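Local coordinates for protein trimethylamine-N-oxide reductase (Haemophilus influenzae, PDB 7L5I) that probably reduces S- and N-oxides such as trimethylamine N-oxide at a molybdenum centre carried by two guanine dinucleotide pterin cofactors, at residues A[206-211]-A[340-345]. Residues are numbered along the deposited sequence; the frame is centred on the assembly and turned at random.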
loop_
_atom_site.group_PDB
_atom_site.type_symbol
_atom_site.label_atom_id
_atom_site.label_comp_id
_atom_site.label_asym_id
_atom_site.label_seq_id
_atom_site.Cartn_x
_atom_site.Cartn_y
_atom_site.Cartn_z
ATOM N N SER A 206 -19.375 -4.780 20.012
ATOM C CA SER A 206 -18.097 -5.450 20.224
ATOM C C SER A 206 -17.570 -5.201 21.637
ATOM O O SER A 206 -17.441 -4.055 22.069
ATOM C CB SER A 206 -17.034 -4.983 19.233
ATOM O OG SER A 206 -17.387 -5.267 17.883
ATOM N N ASP A 207 -17.229 -6.277 22.339
ATOM C CA ASP A 207 -16.535 -6.146 23.617
ATOM C C ASP A 207 -15.026 -6.006 23.449
ATOM O O ASP A 207 -14.357 -5.389 24.289
ATOM C CB ASP A 207 -16.811 -7.370 24.485
ATOM C CG ASP A 207 -18.272 -7.544 24.790
ATOM O OD1 ASP A 207 -18.886 -6.560 25.275
ATOM O OD2 ASP A 207 -18.792 -8.671 24.558
ATOM N N ILE A 208 -14.475 -6.627 22.409
ATOM C CA ILE A 208 -13.049 -6.642 22.142
ATOM C C ILE A 208 -12.856 -6.392 20.657
ATOM O O ILE A 208 -13.525 -7.037 19.839
ATOM C CB ILE A 208 -12.390 -7.982 22.518
ATOM C CG1 ILE A 208 -12.695 -8.366 23.965
ATOM C CG2 ILE A 208 -10.869 -7.950 22.255
ATOM C CD1 ILE A 208 -12.171 -9.766 24.326
ATOM N N ILE A 209 -11.925 -5.514 20.308
ATOM C CA ILE A 209 -11.386 -5.471 18.951
ATOM C C ILE A 209 -9.909 -5.816 19.019
ATOM O O ILE A 209 -9.175 -5.303 19.868
ATOM C CB ILE A 209 -11.621 -4.125 18.248
ATOM C CG1 ILE A 209 -10.902 -2.968 18.919
ATOM C CG2 ILE A 209 -13.130 -3.827 18.185
ATOM C CD1 ILE A 209 -11.189 -1.613 18.224
ATOM N N VAL A 210 -9.482 -6.678 18.117
ATOM C CA VAL A 210 -8.103 -7.122 18.027
ATOM C C VAL A 210 -7.502 -6.545 16.762
ATOM O O VAL A 210 -7.902 -6.891 15.643
ATOM C CB VAL A 210 -8.009 -8.647 18.045
ATOM C CG1 VAL A 210 -6.569 -9.079 18.053
ATOM C CG2 VAL A 210 -8.768 -9.183 19.260
ATOM N N LEU A 211 -6.538 -5.658 16.938
ATOM C CA LEU A 211 -5.801 -5.066 15.827
ATOM C C LEU A 211 -4.619 -5.979 15.549
ATOM O O LEU A 211 -3.579 -5.895 16.203
ATOM C CB LEU A 211 -5.380 -3.638 16.164
ATOM C CG LEU A 211 -6.581 -2.714 16.299
ATOM C CD1 LEU A 211 -6.240 -1.379 16.847
ATOM C CD2 LEU A 211 -7.183 -2.535 14.923
ATOM N N ALA A 340 -13.378 -15.993 22.863
ATOM C CA ALA A 340 -14.570 -16.828 22.806
ATOM C C ALA A 340 -15.633 -16.390 23.809
ATOM O O ALA A 340 -16.829 -16.605 23.578
ATOM C CB ALA A 340 -14.208 -18.300 23.073
ATOM N N SER A 341 -15.229 -15.768 24.904
ATOM C CA SER A 341 -16.164 -15.408 25.954
ATOM C C SER A 341 -16.895 -14.117 25.655
ATOM O O SER A 341 -17.989 -13.904 26.178
ATOM C CB SER A 341 -15.409 -15.271 27.278
ATOM O OG SER A 341 -14.588 -14.127 27.234
ATOM N N LYS A 342 -16.308 -13.256 24.837
ATOM C CA LYS A 342 -16.805 -11.925 24.563
ATOM C C LYS A 342 -17.072 -11.814 23.067
ATOM O O LYS A 342 -16.545 -12.584 22.275
ATOM C CB LYS A 342 -15.787 -10.851 24.979
ATOM C CG LYS A 342 -15.271 -10.938 26.400
ATOM C CD LYS A 342 -16.368 -10.750 27.433
ATOM C CE LYS A 342 -16.947 -9.344 27.435
ATOM N NZ LYS A 342 -18.024 -9.171 28.465
ATOM N N ARG A 343 -17.906 -10.847 22.695
ATOM C CA ARG A 343 -18.119 -10.534 21.280
ATOM C C ARG A 343 -16.877 -9.823 20.756
ATOM O O ARG A 343 -16.556 -8.715 21.205
ATOM C CB ARG A 343 -19.367 -9.680 21.115
ATOM C CG ARG A 343 -19.727 -9.331 19.677
ATOM C CD ARG A 343 -20.056 -10.561 18.822
ATOM N NE ARG A 343 -21.052 -11.426 19.450
ATOM C CZ ARG A 343 -22.361 -11.195 19.455
ATOM N NH1 ARG A 343 -22.880 -10.133 18.850
ATOM N NH2 ARG A 343 -23.166 -12.051 20.067
ATOM N N THR A 344 -16.180 -10.463 19.816
ATOM C CA THR A 344 -14.837 -10.080 19.390
ATOM C C THR A 344 -14.788 -9.860 17.881
ATOM O O THR A 344 -15.273 -10.694 17.112
ATOM C CB THR A 344 -13.859 -11.182 19.790
ATOM O OG1 THR A 344 -13.869 -11.288 21.225
ATOM C CG2 THR A 344 -12.427 -10.891 19.330
ATOM N N MET A 345 -14.203 -8.728 17.474
ATOM C CA MET A 345 -13.916 -8.441 16.068
ATOM C C MET A 345 -12.418 -8.536 15.838
ATOM O O MET A 345 -11.638 -7.759 16.408
ATOM C CB MET A 345 -14.428 -7.055 15.669
ATOM C CG MET A 345 -14.129 -6.670 14.210
ATOM S SD MET A 345 -14.829 -7.770 12.967
ATOM C CE MET A 345 -16.520 -7.226 12.972
#
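D207 and R343 exchange two hydrogen bonds where two neighbouring parallel strands begin, a worked example of how a side chain can extend strand pairing beyond its regular register. D207 can be followed outward from CB, which lies 3.6 Å from both the carbonyl O of R343 and CE of K342. The first torsion sets CG opposite the residue's own carbonyl carbon (chi1 -61°), and there CG of D207 meets CE of K342 at 3.5 Å. OD1 has only that methylene nearby across the contact, whereas OD2 of D207 takes the backbone N-H of R343 at 3.0 Å, on its anti side and slightly out of the carboxylate plane. The bent chain of K342 crosses D207 at about a right angle and leaves NZ 4.0 Å from OD2, beyond salt-bridge distance. In return, the carbonyl O of R343 accepts two N-H groups, those of D207 and I208. Regular parallel pairing follows, M345 N giving to I208 O and V210 N to M345 O at 3.0 Å. On one face, I208 CD1 rests 3.8 Å from K342 CB and V210 CG2 meets T344 CG2; on the other, I209 and M345 touch more loosely. Strand 208-212 is central in a five-stranded parallel sheet, between 244-249 and 344-348, with 381-383 beyond the latter, and Q374 bonds to the backbone of K342 and T344. Chemically, the carboxylate acts here chiefly as a backbone acceptor, consistent with a part in holding the turn between helix 329-341 and its strand; the nearby ammonium group probably adds modest electrostatic stabilisation.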